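PDB 4B8X: possible marr-transcriptional regulator from Streptomyces coelicolor, which probably binds DNA as a dimeric winged-helix transcription factor of the MarR family, although its precise regulatory role is unknown. Local coordinates for residues A[19-24]-A[33-38]. Numbering follows the deposited sequence.
Sequences ILLGEV and LTFARY
Helix 5-28 meets the first turn of helix 35-45 where the backbones of V24 and F35 approach to 6.4 Å between their CA atoms, a spacing that brings their side chains into direct contact. V24 lays its CG2 methyl over one face of the F35 ring, 3.6 Å from the ring centroid and 20° off the normal, a CH-pi contact. The methyl sits somewhat toward the rim, nearest CD1 at 3.4 Å, while V24 CB follows the same side of the ring. F35 reaches this position with CG swung anti to its own backbone N (chi1 -166°), its CB pointing toward helix 5-28. L21, one turn before V24, adds a lighter touch: its CD1 branch comes within 3.9 Å of F35 CB, at the root of the ring. T34 is the N-cap of the second helix, and its OG1 accepts a 3.3 Å bond from R37 N. D25, just beyond V24, accepts from F35 N and so ties the two helices by a polar link. V24 also packs on L112 of helix 99-114 and on I10 of the second subunit, and L21 on M14 of that subunit, so this junction within the MarR-type domain contributes to the dimer interface, which in the family is built largely from terminal helices. Between 19-24 and 33-38 themselves the chemistry is wholly apolar, which implies that shape and dispersion set the fit.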
loop_
_atom_site.group_PDB
_atom_site.type_symbol
_atom_site.label_atom_id
_atom_site.label_comp_id
_atom_site.label_asym_id
_atom_site.label_seq_id
_atom_site.Cartn_x
_atom_site.Cartn_y
_atom_site.Cartn_z
ATOM N N ILE A 19 3.759 4.542 5.386
ATOM C CA ILE A 19 4.898 5.204 5.983
ATOM C C ILE A 19 6.173 4.789 5.236
ATOM O O ILE A 19 6.971 5.629 4.807
ATOM C CB ILE A 19 4.991 4.815 7.464
ATOM C CG1 ILE A 19 3.825 5.425 8.267
ATOM C CG2 ILE A 19 6.326 5.245 8.045
ATOM C CD1 ILE A 19 3.613 4.753 9.616
ATOM N N LEU A 20 6.376 3.490 5.059
ATOM C CA LEU A 20 7.583 3.020 4.404
ATOM C C LEU A 20 7.623 3.423 2.933
ATOM O O LEU A 20 8.683 3.813 2.430
ATOM C CB LEU A 20 7.721 1.498 4.557
ATOM C CG LEU A 20 7.922 1.019 5.989
ATOM C CD1 LEU A 20 7.975 -0.507 6.009
ATOM C CD2 LEU A 20 9.152 1.618 6.618
ATOM N N LEU A 21 6.499 3.337 2.229
ATOM C CA LEU A 21 6.483 3.738 0.833
ATOM C C LEU A 21 6.905 5.198 0.694
ATOM O O LEU A 21 7.657 5.541 -0.215
ATOM C CB LEU A 21 5.113 3.503 0.209
ATOM C CG LEU A 21 4.997 3.829 -1.275
ATOM C CD1 LEU A 21 5.967 2.980 -2.099
ATOM C CD2 LEU A 21 3.563 3.651 -1.732
ATOM N N GLY A 22 6.407 6.089 1.549
ATOM C CA GLY A 22 6.810 7.481 1.482
ATOM C C GLY A 22 8.317 7.629 1.607
ATOM O O GLY A 22 8.937 8.390 0.874
ATOM N N GLU A 23 8.912 6.924 2.562
ATOM C CA GLU A 23 10.353 6.994 2.796
ATOM C C GLU A 23 11.162 6.469 1.607
ATOM O O GLU A 23 12.115 7.111 1.171
ATOM C CB GLU A 23 10.745 6.255 4.087
ATOM C CG GLU A 23 10.312 6.962 5.376
ATOM C CD GLU A 23 11.285 8.027 5.879
ATOM O OE1 GLU A 23 12.520 7.879 5.726
ATOM O OE2 GLU A 23 10.802 9.027 6.451
ATOM N N VAL A 24 10.813 5.293 1.102
ATOM C CA VAL A 24 11.598 4.705 0.010
ATOM C C VAL A 24 11.331 5.397 -1.322
ATOM O O VAL A 24 12.268 5.523 -2.124
ATOM C CB VAL A 24 11.454 3.162 -0.100
ATOM C CG1 VAL A 24 11.964 2.524 1.172
ATOM C CG2 VAL A 24 10.023 2.703 -0.417
ATOM N N LEU A 33 12.948 7.567 -10.335
ATOM C CA LEU A 33 12.175 6.356 -10.079
ATOM C C LEU A 33 11.100 6.594 -9.045
ATOM O O LEU A 33 11.207 7.511 -8.247
ATOM C CB LEU A 33 13.088 5.244 -9.528
ATOM C CG LEU A 33 14.216 4.787 -10.454
ATOM C CD1 LEU A 33 15.169 3.894 -9.696
ATOM C CD2 LEU A 33 13.661 4.080 -11.674
ATOM N N THR A 34 10.093 5.724 -9.070
ATOM C CA THR A 34 9.270 5.419 -7.914
ATOM C C THR A 34 9.695 4.057 -7.387
ATOM O O THR A 34 10.440 3.330 -8.060
ATOM C CB THR A 34 7.797 5.328 -8.314
ATOM O OG1 THR A 34 7.645 4.258 -9.262
ATOM C CG2 THR A 34 7.289 6.653 -8.876
ATOM N N PHE A 35 9.237 3.680 -6.206
ATOM C CA PHE A 35 9.653 2.409 -5.666
ATOM C C PHE A 35 9.193 1.270 -6.571
ATOM O O PHE A 35 9.907 0.297 -6.746
ATOM C CB PHE A 35 9.166 2.234 -4.221
ATOM C CG PHE A 35 9.841 1.106 -3.495
ATOM C CD1 PHE A 35 11.192 1.167 -3.223
ATOM C CD2 PHE A 35 9.137 0.020 -3.056
ATOM C CE1 PHE A 35 11.834 0.162 -2.546
ATOM C CE2 PHE A 35 9.769 -1.009 -2.382
ATOM C CZ PHE A 35 11.121 -0.931 -2.116
ATOM N N ALA A 36 8.000 1.402 -7.150
ATOM C CA ALA A 36 7.476 0.390 -8.064
ATOM C C ALA A 36 8.424 0.195 -9.266
ATOM O O ALA A 36 8.678 -0.935 -9.710
ATOM C CB ALA A 36 6.078 0.778 -8.538
ATOM N N ARG A 37 8.936 1.280 -9.812
ATOM C CA ARG A 37 9.861 1.167 -10.933
ATOM C C ARG A 37 11.205 0.582 -10.510
ATOM O O ARG A 37 11.806 -0.208 -11.243
ATOM C CB ARG A 37 10.028 2.506 -11.649
ATOM C CG ARG A 37 8.708 2.969 -12.261
ATOM C CD ARG A 37 8.909 3.898 -13.444
ATOM N NE ARG A 37 9.359 5.239 -13.054
ATOM C CZ ARG A 37 8.560 6.230 -12.661
ATOM N NH1 ARG A 37 7.263 6.021 -12.505
ATOM N NH2 ARG A 37 9.071 7.415 -12.369
ATOM N N TYR A 38 11.655 0.940 -9.312
ATOM C CA TYR A 38 12.848 0.350 -8.727
ATOM C C TYR A 38 12.684 -1.158 -8.611
ATOM O O TYR A 38 13.587 -1.905 -8.982
ATOM C CB TYR A 38 13.127 1.015 -7.368
ATOM C CG TYR A 38 14.132 0.264 -6.542
ATOM C CD1 TYR A 38 15.495 0.417 -6.789
ATOM C CD2 TYR A 38 13.738 -0.603 -5.540
ATOM C CE1 TYR A 38 16.417 -0.298 -6.060
ATOM C CE2 TYR A 38 14.642 -1.337 -4.808
ATOM C CZ TYR A 38 15.979 -1.171 -5.055
ATOM O OH TYR A 38 16.874 -1.886 -4.326
#